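Local coordinates for protein endonuclease 2 (Arabidopsis thaliana, PDB 4CXP) that cleaves RNA and single-stranded DNA, and less readily double-stranded DNA, to products ending in 5'-phosphate, using a cluster of three divalent metal ions, at residues A21-A24 with V25-L29; I89-Y92 with T93-L97; E113-L116 with F117-F121. One frame throughout, in Å; residues are numbered along the deposited sequence.

Contact 1: A21-A24 with V25-L29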
ATOM      1  N   ALA A  21      12.152   7.712 -15.439  1.00 11.51           N
ATOM      2  CA  ALA A  21      10.910   7.653 -14.684  1.00 11.32           C
ATOM      3  C   ALA A  21      10.607   9.001 -14.039  1.00 10.96           C
ATOM      4  O   ALA A  21       9.458   9.412 -13.978  1.00 12.05           O
ATOM      5  CB  ALA A  21      10.951   6.551 -13.651  1.00 11.83           C
ATOM      6  N   ALA A  22      11.622   9.678 -13.522  1.00 10.98           N
ATOM      7  CA  ALA A  22      11.407  10.985 -12.911  1.00 11.54           C
ATOM      8  C   ALA A  22      10.808  11.957 -13.928  1.00 12.05           C
ATOM      9  O   ALA A  22       9.914  12.742 -13.609  1.00 12.64           O
ATOM     10  CB  ALA A  22      12.707  11.540 -12.336  1.00 11.52           C
ATOM     11  N   LYS A  23      11.322  11.900 -15.157  1.00 12.00           N
ATOM     12  CA  LYS A  23      10.844  12.740 -16.239  1.00 12.84           C
ATOM     13  C   LYS A  23       9.389  12.417 -16.589  1.00 12.98           C
ATOM     14  O   LYS A  23       8.565  13.313 -16.707  1.00 14.50           O
ATOM     15  CB  LYS A  23      11.765  12.586 -17.456  1.00 14.03           C
ATOM     16  CG  LYS A  23      11.360  13.436 -18.649  1.00 16.17           C
ATOM     17  CD  LYS A  23      12.455  13.448 -19.699  1.00 19.95           C
ATOM     18  CE  LYS A  23      12.116  14.379 -20.843  1.00 22.86           C
ATOM     19  NZ  LYS A  23      11.115  13.782 -21.767  1.00 27.89           N
ATOM     20  N   ALA A  24       9.074  11.134 -16.746  1.00 12.55           N
ATOM     21  CA  ALA A  24       7.710  10.731 -17.082  1.00 12.84           C
ATOM     22  C   ALA A  24       6.725  11.135 -15.997  1.00 12.87           C
ATOM     23  O   ALA A  24       5.620  11.608 -16.282  1.00 13.48           O
ATOM     24  CB  ALA A  24       7.642   9.235 -17.337  1.00 13.71           C
ATOM     25  N   VAL A  25       7.113  10.960 -14.742  1.00 12.28           N
ATOM     26  CA  VAL A  25       6.244  11.354 -13.641  1.00 12.39           C
ATOM     27  C   VAL A  25       5.994  12.870 -13.646  1.00 12.80           C
ATOM     28  O   VAL A  25       4.852  13.308 -13.496  1.00 14.04           O
ATOM     29  CB  VAL A  25       6.806  10.846 -12.303  1.00 12.30           C
ATOM     30  CG1 VAL A  25       6.122  11.509 -11.114  1.00 12.75           C
ATOM     31  CG2 VAL A  25       6.656   9.335 -12.242  1.00 11.91           C
ATOM     32  N   LYS A  26       7.046  13.668 -13.837  1.00 13.70           N
ATOM     33  CA  LYS A  26       6.864  15.121 -13.911  1.00 14.85           C
ATOM     34  C   LYS A  26       5.894  15.491 -15.048  1.00 15.11           C
ATOM     35  O   LYS A  26       5.050  16.379 -14.891  1.00 16.82           O
ATOM     36  CB  LYS A  26       8.205  15.842 -14.054  1.00 16.84           C
ATOM     37  CG  LYS A  26       9.112  15.792 -12.805  1.00 19.37           C
ATOM     38  CD  LYS A  26       8.576  16.433 -11.521  1.00 19.81           C
ATOM     39  CE  LYS A  26       9.589  16.324 -10.387  0.70 17.58           C
ATOM     40  NZ  LYS A  26       9.196  17.011  -9.128  0.70 17.72           N
ATOM     41  N   GLU A  27       6.005  14.801 -16.182  1.00 14.64           N
ATOM     42  CA  GLU A  27       5.158  15.078 -17.344  1.00 15.95           C
ATOM     43  C   GLU A  27       3.704  14.652 -17.129  1.00 15.29           C
ATOM     44  O   GLU A  27       2.789  15.309 -17.607  1.00 19.67           O
ATOM     45  CB  GLU A  27       5.724  14.393 -18.582  1.00 17.17           C
ATOM     46  CG  GLU A  27       7.047  15.014 -19.031  1.00 19.56           C
ATOM     47  CD  GLU A  27       7.835  14.186 -20.025  1.00 21.70           C
ATOM     48  OE1 GLU A  27       7.512  13.005 -20.242  1.00 23.14           O
ATOM     49  OE2 GLU A  27       8.817  14.715 -20.591  1.00 24.90           O
ATOM     50  N   LEU A  28       3.488  13.544 -16.431  1.00 14.73           N
ATOM     51  CA  LEU A  28       2.149  12.998 -16.232  1.00 14.27           C
ATOM     52  C   LEU A  28       1.373  13.660 -15.100  1.00 14.15           C
ATOM     53  O   LEU A  28       0.143  13.631 -15.092  1.00 16.04           O
ATOM     54  CB  LEU A  28       2.220  11.489 -16.019  1.00 14.13           C
ATOM     55  CG  LEU A  28       2.488  10.682 -17.284  1.00 14.90           C
ATOM     56  CD1 LEU A  28       2.854   9.248 -16.942  1.00 17.38           C
ATOM     57  CD2 LEU A  28       1.277  10.728 -18.201  1.00 17.30           C
ATOM     58  N   LEU A  29       2.057  14.239 -14.124  1.00 14.25           N
ATOM     59  CA  LEU A  29       1.348  14.883 -13.035  1.00 14.59           C
ATOM     60  C   LEU A  29       0.700  16.187 -13.502  1.00 15.48           C
ATOM     61  O   LEU A  29       1.281  16.923 -14.281  1.00 19.45           O
ATOM     62  CB  LEU A  29       2.281  15.198 -11.877  1.00 13.87           C
ATOM     63  CG  LEU A  29       2.786  14.031 -11.034  1.00 14.19           C
ATOM     64  CD1 LEU A  29       3.891  14.482 -10.085  1.00 14.66           C
ATOM     65  CD2 LEU A  29       1.647  13.407 -10.249  1.00 14.98           C
TER
HETATM   66  O   HOH W   1       9.492  11.318 -21.118  1.00 23.60           O

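Contact 2: I89-Y92 with T93-L97. With NAG (2-acetamido-2-deoxy-beta-D-glucopyranose), chain B.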
ATOM      1  N   ILE A  89      -3.001  -3.557 -10.461  1.00  9.98           N
ATOM      2  CA  ILE A  89      -1.598  -3.229 -10.686  1.00  9.96           C
ATOM      3  C   ILE A  89      -1.143  -3.742 -12.057  1.00 10.28           C
ATOM      4  O   ILE A  89      -0.491  -3.021 -12.789  1.00 11.10           O
ATOM      5  CB  ILE A  89      -0.725  -3.734  -9.535  1.00  9.93           C
ATOM      6  CG1 ILE A  89      -0.986  -2.880  -8.284  1.00  9.50           C
ATOM      7  CG2 ILE A  89       0.752  -3.720  -9.896  1.00 10.95           C
ATOM      8  CD1 ILE A  89      -0.439  -3.470  -7.000  1.00 10.04           C
ATOM      9  N   TYR A  90      -1.497  -4.971 -12.411  1.00 10.89           N
ATOM     10  CA  TYR A  90      -1.156  -5.450 -13.744  1.00 11.69           C
ATOM     11  C   TYR A  90      -1.739  -4.546 -14.831  1.00 12.16           C
ATOM     12  O   TYR A  90      -1.054  -4.208 -15.795  1.00 13.12           O
ATOM     13  CB  TYR A  90      -1.647  -6.874 -13.943  1.00 12.60           C
ATOM     14  CG  TYR A  90      -0.877  -7.966 -13.212  1.00 13.09           C
ATOM     15  CD1 TYR A  90       0.495  -8.108 -13.345  1.00 14.02           C
ATOM     16  CD2 TYR A  90      -1.552  -8.887 -12.430  1.00 13.80           C
ATOM     17  CE1 TYR A  90       1.163  -9.157 -12.737  1.00 14.76           C
ATOM     18  CE2 TYR A  90      -0.891  -9.931 -11.807  1.00 15.70           C
ATOM     19  CZ  TYR A  90       0.470 -10.069 -11.968  1.00 15.52           C
ATOM     20  OH  TYR A  90       1.145 -11.112 -11.353  1.00 19.22           O
ATOM     21  N   ASN A  91      -2.994  -4.154 -14.665  1.00 11.66           N
ATOM     22  CA  ASN A  91      -3.689  -3.325 -15.660  1.00 11.62           C
ATOM     23  C   ASN A  91      -3.000  -2.004 -15.887  1.00 11.88           C
ATOM     24  O   ASN A  91      -2.676  -1.634 -17.026  1.00 13.23           O
ATOM     25  CB  ASN A  91      -5.075  -3.056 -15.135  1.00 12.10           C
ATOM     26  CG  ASN A  91      -5.994  -2.345 -16.074  1.00 12.78           C
ATOM     27  OD1 ASN A  91      -5.858  -2.376 -17.303  1.00 14.63           O
ATOM     28  ND2 ASN A  91      -6.983  -1.692 -15.468  1.00 12.37           N
ATOM     29  N   TYR A  92      -2.796  -1.261 -14.804  1.00 11.25           N
ATOM     30  CA  TYR A  92      -2.288   0.091 -14.933  1.00 11.51           C
ATOM     31  C   TYR A  92      -0.807   0.119 -15.265  1.00 11.59           C
ATOM     32  O   TYR A  92      -0.357   1.027 -15.977  1.00 12.48           O
ATOM     33  CB  TYR A  92      -2.686   0.930 -13.707  1.00 11.40           C
ATOM     34  CG  TYR A  92      -4.182   1.139 -13.634  1.00 11.19           C
ATOM     35  CD1 TYR A  92      -4.819   1.907 -14.586  1.00 11.73           C
ATOM     36  CD2 TYR A  92      -4.966   0.533 -12.667  1.00 11.26           C
ATOM     37  CE1 TYR A  92      -6.191   2.063 -14.573  1.00 12.05           C
ATOM     38  CE2 TYR A  92      -6.337   0.682 -12.650  1.00 11.51           C
ATOM     39  CZ  TYR A  92      -6.947   1.454 -13.602  1.00 11.74           C
ATOM     40  OH  TYR A  92      -8.309   1.571 -13.572  1.00 12.65           O
ATOM     41  N   THR A  93      -0.028  -0.878 -14.822  1.00 11.97           N
ATOM     42  CA  THR A  93       1.350  -0.965 -15.243  0.70 12.85           C
ATOM     43  C   THR A  93       1.443  -1.201 -16.775  1.00 13.41           C
ATOM     44  O   THR A  93       2.245  -0.597 -17.473  1.00 14.59           O
ATOM     45  CB  THR A  93       2.154  -1.997 -14.407  0.70 14.68           C
ATOM     46  OG1 THR A  93       1.593  -3.273 -14.468  0.70 15.32           O
ATOM     47  CG2 THR A  93       2.271  -1.607 -12.978  0.70 13.71           C
ATOM     48  N   THR A  94       0.586  -2.081 -17.274  1.00 14.29           N
ATOM     49  CA  THR A  94       0.551  -2.348 -18.707  1.00 15.69           C
ATOM     50  C   THR A  94       0.218  -1.073 -19.471  1.00 15.41           C
ATOM     51  O   THR A  94       0.851  -0.774 -20.465  1.00 16.78           O
ATOM     52  CB  THR A  94      -0.429  -3.473 -19.038  1.00 19.31           C
ATOM     53  OG1 THR A  94       0.099  -4.681 -18.492  1.00 22.33           O
ATOM     54  CG2 THR A  94      -0.602  -3.638 -20.534  1.00 21.64           C
ATOM     55  N   GLN A  95      -0.762  -0.311 -19.003  1.00 13.88           N
ATOM     56  CA  GLN A  95      -1.108   0.939 -19.665  1.00 14.36           C
ATOM     57  C   GLN A  95       0.088   1.890 -19.731  1.00 14.30           C
ATOM     58  O   GLN A  95       0.335   2.515 -20.764  1.00 15.67           O
ATOM     59  CB  GLN A  95      -2.275   1.614 -18.959  1.00 13.50           C
ATOM     60  CG  GLN A  95      -3.572   0.848 -19.066  1.00 14.01           C
ATOM     61  CD  GLN A  95      -4.665   1.455 -18.235  1.00 13.32           C
ATOM     62  OE1 GLN A  95      -4.666   2.654 -17.970  1.00 14.30           O
ATOM     63  NE2 GLN A  95      -5.600   0.619 -17.796  1.00 13.94           N
ATOM     64  N   LEU A  96       0.832   2.011 -18.630  1.00 13.49           N
ATOM     65  CA  LEU A  96       1.935   2.962 -18.604  1.00 13.15           C
ATOM     66  C   LEU A  96       3.096   2.569 -19.512  1.00 13.98           C
ATOM     67  O   LEU A  96       3.867   3.419 -19.908  1.00 14.56           O
ATOM     68  CB  LEU A  96       2.416   3.156 -17.171  1.00 12.81           C
ATOM     69  CG  LEU A  96       1.455   3.952 -16.299  1.00 13.51           C
ATOM     70  CD1 LEU A  96       1.822   3.790 -14.843  1.00 15.56           C
ATOM     71  CD2 LEU A  96       1.406   5.431 -16.668  1.00 14.40           C
ATOM     72  N   LEU A  97       3.212   1.286 -19.854  1.00 15.09           N
ATOM     73  CA  LEU A  97       4.224   0.852 -20.827  1.00 16.81           C
ATOM     74  C   LEU A  97       4.043   1.527 -22.172  1.00 18.47           C
ATOM     75  O   LEU A  97       4.984   1.600 -22.947  1.00 21.46           O
ATOM     76  CB  LEU A  97       4.175  -0.663 -21.025  1.00 18.24           C
ATOM     77  CG  LEU A  97       4.700  -1.492 -19.864  1.00 20.46           C
ATOM     78  CD1 LEU A  97       4.346  -2.958 -20.080  1.00 24.65           C
ATOM     79  CD2 LEU A  97       6.201  -1.304 -19.723  1.00 18.96           C
TER
HETATM   80  C1  NAG B   1      -8.126  -1.103 -16.142  1.00 12.28           C
HETATM   81  C2  NAG B   1      -9.336  -1.541 -15.263  1.00 12.88           C
HETATM   82  C3  NAG B   1     -10.628  -1.188 -15.988  1.00 13.33           C
HETATM   83  C4  NAG B   1     -10.615   0.294 -16.363  1.00 13.19           C
HETATM   84  C5  NAG B   1      -9.300   0.695 -17.033  1.00 13.58           C
HETATM   85  C6  NAG B   1      -9.156   2.199 -17.166  1.00 14.06           C
HETATM   86  C7  NAG B   1      -8.704  -3.453 -13.846  1.00 12.93           C
HETATM   87  C8  NAG B   1      -8.786  -4.925 -13.614  1.00 14.06           C
HETATM   88  N2  NAG B   1      -9.343  -2.959 -14.911  1.00 13.00           N
HETATM   89  O3  NAG B   1     -11.753  -1.543 -15.174  1.00 13.96           O
HETATM   90  O4  NAG B   1     -11.613   0.631 -17.308  1.00 14.25           O
HETATM   91  O5  NAG B   1      -8.158   0.263 -16.320  1.00 13.04           O
HETATM   92  O6  NAG B   1      -9.290   2.791 -15.888  1.00 13.80           O
HETATM   93  O7  NAG B   1      -8.053  -2.725 -13.084  1.00 12.83           O

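Contact 3: E113-L116 with F117-F121. With ZN (zinc ion), chain E; NAG (2-acetamido-2-deoxy-beta-D-glucopyranose), chain C.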
ATOM      1  N   GLU A 113      -4.258   9.152 -14.862  1.00 12.15           N
ATOM      2  CA  GLU A 113      -5.002   8.238 -13.997  1.00 11.55           C
ATOM      3  C   GLU A 113      -4.225   6.949 -13.781  1.00 11.14           C
ATOM      4  O   GLU A 113      -4.171   6.449 -12.660  1.00 11.24           O
ATOM      5  CB  GLU A 113      -6.398   7.930 -14.538  1.00 12.60           C
ATOM      6  CG  GLU A 113      -7.324   9.128 -14.494  1.00 13.34           C
ATOM      7  CD  GLU A 113      -8.789   8.832 -14.780  1.00 15.01           C
ATOM      8  OE1 GLU A 113      -9.129   7.702 -15.206  1.00 17.78           O
ATOM      9  OE2 GLU A 113      -9.610   9.758 -14.577  1.00 16.11           O
ATOM     10  N   ALA A 114      -3.612   6.384 -14.816  1.00 11.43           N
ATOM     11  CA  ALA A 114      -2.896   5.127 -14.628  1.00 11.23           C
ATOM     12  C   ALA A 114      -1.761   5.296 -13.613  1.00 10.48           C
ATOM     13  O   ALA A 114      -1.556   4.422 -12.771  1.00 10.47           O
ATOM     14  CB  ALA A 114      -2.349   4.597 -15.940  1.00 11.53           C
ATOM     15  N   LEU A 115      -1.031   6.407 -13.690  1.00 10.68           N
ATOM     16  CA  LEU A 115       0.041   6.678 -12.731  1.00 10.15           C
ATOM     17  C   LEU A 115      -0.512   6.775 -11.313  1.00 10.09           C
ATOM     18  O   LEU A 115       0.061   6.216 -10.372  1.00 10.14           O
ATOM     19  CB  LEU A 115       0.775   7.969 -13.122  1.00 10.72           C
ATOM     20  CG  LEU A 115       1.837   8.417 -12.123  1.00 11.19           C
ATOM     21  CD1 LEU A 115       2.959   7.381 -11.945  1.00 11.90           C
ATOM     22  CD2 LEU A 115       2.387   9.772 -12.543  1.00 12.47           C
ATOM     23  N   LEU A 116      -1.605   7.507 -11.146  1.00 10.00           N
ATOM     24  CA  LEU A 116      -2.170   7.709  -9.824  1.00 10.11           C
ATOM     25  C   LEU A 116      -2.754   6.423  -9.257  1.00  9.87           C
ATOM     26  O   LEU A 116      -2.651   6.168  -8.054  1.00 10.08           O
ATOM     27  CB  LEU A 116      -3.203   8.840  -9.851  1.00 10.86           C
ATOM     28  CG  LEU A 116      -2.665  10.208 -10.288  1.00 12.12           C
ATOM     29  CD1 LEU A 116      -3.771  11.234 -10.210  1.00 13.24           C
ATOM     30  CD2 LEU A 116      -1.459  10.650  -9.457  1.00 13.47           C
ATOM     31  N   PHE A 117      -3.359   5.614 -10.111  1.00  9.98           N
ATOM     32  CA  PHE A 117      -3.860   4.318  -9.684  1.00  9.66           C
ATOM     33  C   PHE A 117      -2.710   3.379  -9.305  1.00  9.98           C
ATOM     34  O   PHE A 117      -2.749   2.762  -8.255  1.00 10.60           O
ATOM     35  CB  PHE A 117      -4.708   3.664 -10.784  1.00 10.22           C
ATOM     36  CG  PHE A 117      -6.141   4.134 -10.864  1.00 10.59           C
ATOM     37  CD1 PHE A 117      -6.967   4.124  -9.748  1.00 11.18           C
ATOM     38  CD2 PHE A 117      -6.688   4.519 -12.089  1.00 11.68           C
ATOM     39  CE1 PHE A 117      -8.299   4.478  -9.844  1.00 11.77           C
ATOM     40  CE2 PHE A 117      -8.019   4.878 -12.187  1.00 12.76           C
ATOM     41  CZ  PHE A 117      -8.827   4.858 -11.072  1.00 12.96           C
ATOM     42  N   VAL A 118      -1.683   3.259 -10.141  1.00 10.20           N
ATOM     43  CA  VAL A 118      -0.660   2.315  -9.796  0.50 10.26           C
ATOM     44  C   VAL A 118       0.077   2.759  -8.513  1.00  9.57           C
ATOM     45  O   VAL A 118       0.456   1.911  -7.704  1.00  9.90           O
ATOM     46  CB  VAL A 118       0.227   2.028 -11.013  0.50 10.90           C
ATOM     47  CG1 VAL A 118       1.295   3.083 -11.173  0.50 10.42           C
ATOM     48  CG2 VAL A 118       0.811   0.644 -10.905  0.50 11.77           C
ATOM     49  N   SER A 119       0.245   4.062  -8.313  1.00  9.39           N
ATOM     50  CA  SER A 119       0.917   4.560  -7.133  0.70  9.26           C
ATOM     51  C   SER A 119       0.122   4.220  -5.877  1.00  9.13           C
ATOM     52  O   SER A 119       0.668   3.740  -4.889  1.00 10.40           O
ATOM     53  CB  SER A 119       1.145   6.062  -7.263  0.70  9.42           C
ATOM     54  OG  SER A 119       2.038   6.327  -8.345  0.70  9.47           O
ATOM     55  N   HIS A 120      -1.172   4.471  -5.910  1.00  8.55           N
ATOM     56  CA  HIS A 120      -2.026   4.162  -4.776  1.00  8.04           C
ATOM     57  C   HIS A 120      -2.123   2.651  -4.545  1.00  8.02           C
ATOM     58  O   HIS A 120      -2.015   2.189  -3.411  1.00  8.38           O
ATOM     59  CB  HIS A 120      -3.432   4.733  -5.015  1.00  8.48           C
ATOM     60  CG  HIS A 120      -4.346   4.557  -3.856  1.00  8.14           C
ATOM     61  ND1 HIS A 120      -4.452   5.485  -2.850  1.00  8.47           N
ATOM     62  CD2 HIS A 120      -5.214   3.567  -3.545  1.00  8.46           C
ATOM     63  CE1 HIS A 120      -5.336   5.062  -1.961  1.00  8.43           C
ATOM     64  NE2 HIS A 120      -5.824   3.905  -2.364  1.00  8.29           N
ATOM     65  N   PHE A 121      -2.356   1.892  -5.604  1.00  8.12           N
ATOM     66  CA  PHE A 121      -2.551   0.451  -5.461  1.00  8.26           C
ATOM     67  C   PHE A 121      -1.275  -0.277  -5.051  1.00  8.28           C
ATOM     68  O   PHE A 121      -1.352  -1.243  -4.291  1.00  8.31           O
ATOM     69  CB  PHE A 121      -3.151  -0.134  -6.743  1.00  8.98           C
ATOM     70  CG  PHE A 121      -4.558   0.338  -7.036  1.00  9.17           C
ATOM     71  CD1 PHE A 121      -5.468   0.579  -6.030  1.00  9.21           C
ATOM     72  CD2 PHE A 121      -4.970   0.512  -8.344  1.00  9.59           C
ATOM     73  CE1 PHE A 121      -6.750   1.010  -6.322  1.00  9.65           C
ATOM     74  CE2 PHE A 121      -6.253   0.941  -8.641  1.00 10.46           C
ATOM     75  CZ  PHE A 121      -7.139   1.194  -7.622  1.00 10.11           C
TER
HETATM   76 ZN    ZN E 931      -7.259   2.632  -1.308  1.00  9.99          ZN
HETATM   77  C1  NAG C   1      -6.970  12.465 -17.048  1.00 16.60           C
HETATM   78  C2  NAG C   1      -7.619  13.690 -17.653  1.00 18.35           C
HETATM   79  C3  NAG C   1      -7.539  14.862 -16.678  1.00 18.63           C
HETATM   80  C4  NAG C   1      -8.128  14.482 -15.323  1.00 17.35           C
HETATM   81  C5  NAG C   1      -7.413  13.231 -14.813  1.00 16.37           C
HETATM   82  C6  NAG C   1      -7.977  12.725 -13.488  1.00 16.74           C
HETATM   83  C7  NAG C   1      -7.678  13.901 -20.143  1.00 28.05           C
HETATM   84  C8  NAG C   1      -9.131  13.547 -20.164  1.00 30.68           C
HETATM   85  N2  NAG C   1      -7.033  13.965 -18.972  1.00 22.14           N
HETATM   86  O3  NAG C   1      -8.180  16.000 -17.222  1.00 23.56           O
HETATM   87  O4  NAG C   1      -7.859  15.531 -14.420  1.00 17.62           O
HETATM   88  O5  NAG C   1      -7.531  12.213 -15.761  1.00 15.96           O
HETATM   89  O6  NAG C   1      -9.287  12.246 -13.651  1.00 18.68           O
HETATM   90  O7  NAG C   1      -7.123  14.164 -21.231  1.00 39.08           O

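Contact 1: A21-A24 with V25-L29
K23 and E27, one helical turn apart on the outer side of helix 19-28, are joined by a salt bridge, a worked example of an i to i+4 ion pair along a helix. K23 NZ stands 2.7 Å from E27 OE2, which it meets on the syn side, 16° out of the carboxylate plane. The lysine leaves the helix with CG anti to the backbone N (chi1 -179°) and stays extended until a final bend at chi4 (-77°) brings the ammonium group over to the glutamate; on the way CE passes 3.3 Å from E27 OE2. E27 in turn lies back over the preceding turn, its CG 3.3 Å from K23 O. A water closes the pair into a ring, accepting from K23 NZ and standing 2.7 Å from E27 OE1, to which it donates. That second oxygen also bonds the hydroxyl of Y99, so both carboxylate oxygens are engaged and the group is fixed in rotation. Replacing E27 by alanine removes the carboxylate and would probably leave the K23 ammonium without its counter-charge and the Y99 hydroxyl without this acceptor. Beneath the ion pair, successive i to i+4 backbone bonds carry the helix, among them V25 N to A21 O at 2.9 Å, and V25 CG2 packs 3.3 Å from the same A21 O. K26 points elsewhere, its NZ bonded to the carbonyl of G35. Toward the protein A21, A24 and L28 touch F262 of helix 233-262 and L28 rests on L111 and L115 of helix 111-124, while V25, with K26 at the margin, meets Q14 of helix 3-15.

Contact 2: I89-Y92 with T93-L97
The contact between I89-Y92 and T93-L97 is a local one, made round successive turns of helix 85-96, where one side of the helix carries an N-linked glycan and another packs into the protein. N91 is the attachment point: its ND2 is bonded covalently to C1 of the N-acetylglucosamine. Q95, one turn on, reaches back beside it. The Q95 NE2 gives a hydrogen bond of 3.0 Å to N91 OD1, arriving from above the carbonyl plane, 57° out of it, with the two amides turned 78° against each other. The same NE2 donates to the sugar ring oxygen O5, also at 3.0 Å, so a single amide nitrogen grips both the asparagine and its sugar. Y92 runs alongside Q95, pointing the same way, and Q95 OE1 lies at the ring edge, 3.5 Å from Y92 CD1. One face of the ring has N91 ND2 above it, towards the rim, while Y92 OH and the sugar O6 share a hydrogen bond of 2.8 Å. The first sugar is thus laid against its own helix, with R83 as a further partner. In this S1/P1-type nuclease, a largely helical fold, N91 is also among the residues of the substrate-binding site. Towards the interior, in one of its two conformers T93 turns OG1 between the backbone N and the carbonyl carbon (chi1 58°), from where it donates to I89 O at 2.7 Å. T93 N bonds that oxygen as well, from the opposite face of its plane. In the same conformer the threonine methyl CG2 comes 4.0 Å from I89 CG2, and beyond it lie V118 of helix 111-124 and I261 of helix 233-262. Y90 heads another way, its hydroxyl bonded to D207.

Contact 3: E113-L116 with F117-F121
E113-L116 and F117-F121 form one unbroken piece of helix 111-124, tied by i to i+4 backbone bonds: F117 N to E113 O at 2.8 Å, followed along the helix by V118 N to A114 O and H120 N to L116 O. In one of its two conformers, S119 has OG anti to the carbonyl carbon (chi1 -65°), which turns the hydroxyl back to L115 O at 2.8 Å; S119 N bonds the same oxygen from the opposite face of its plane. In that conformer the buried hydroxyl is satisfied within its own helix. The F117 side chain also leans back, its CD2 3.2 Å from E113 O, and its ring stacks on Y92 and meets W43 edge-to-face. The E113 carboxylate reaches outward from the helix, where OE2 accepts from O6 of the sugar on N110 at 2.7 Å and also bonds the hydroxyl of Y51. Near the other end, H120 sends its imidazole away from the earlier turn, CG anti to the backbone N (chi1 -175°), and binds zinc through NE2 at 2.2 Å. Its other nitrogen, ND1, is hydrogen-bonded to the carbonyl of C41, a second-shell bond that fixes how the ring is turned towards the metal. D45, H58 and D124 complete the protein ligands of this ion, and the H6 ring stacks on that of H120. A buried helix presenting a histidine and, one turn later, an aspartate to the metals is part of the trinuclear zinc site of the S1/P1 nucleases.

Along the chain the three contacts come in series, on helices 19-28, 85-96 and 111-124, all on the same side of the protein's centre. Contact 3 is the most central, about 11 Å from the centre of the chain, against about 16 Å for contact 2 and about 21 Å for contact 1. The centres of contacts 2 and 3 lie about 9 Å apart, and their consecutive helices pack directly, Q95 on A114 and I89 on F121. The centre of contact 1 is about 13 Å from that of contact 3, which it touches through L29 on L116. Helix 111-124, which brings H120 to the zinc site, packs against both of the others, which also meet each other at L28 and L96.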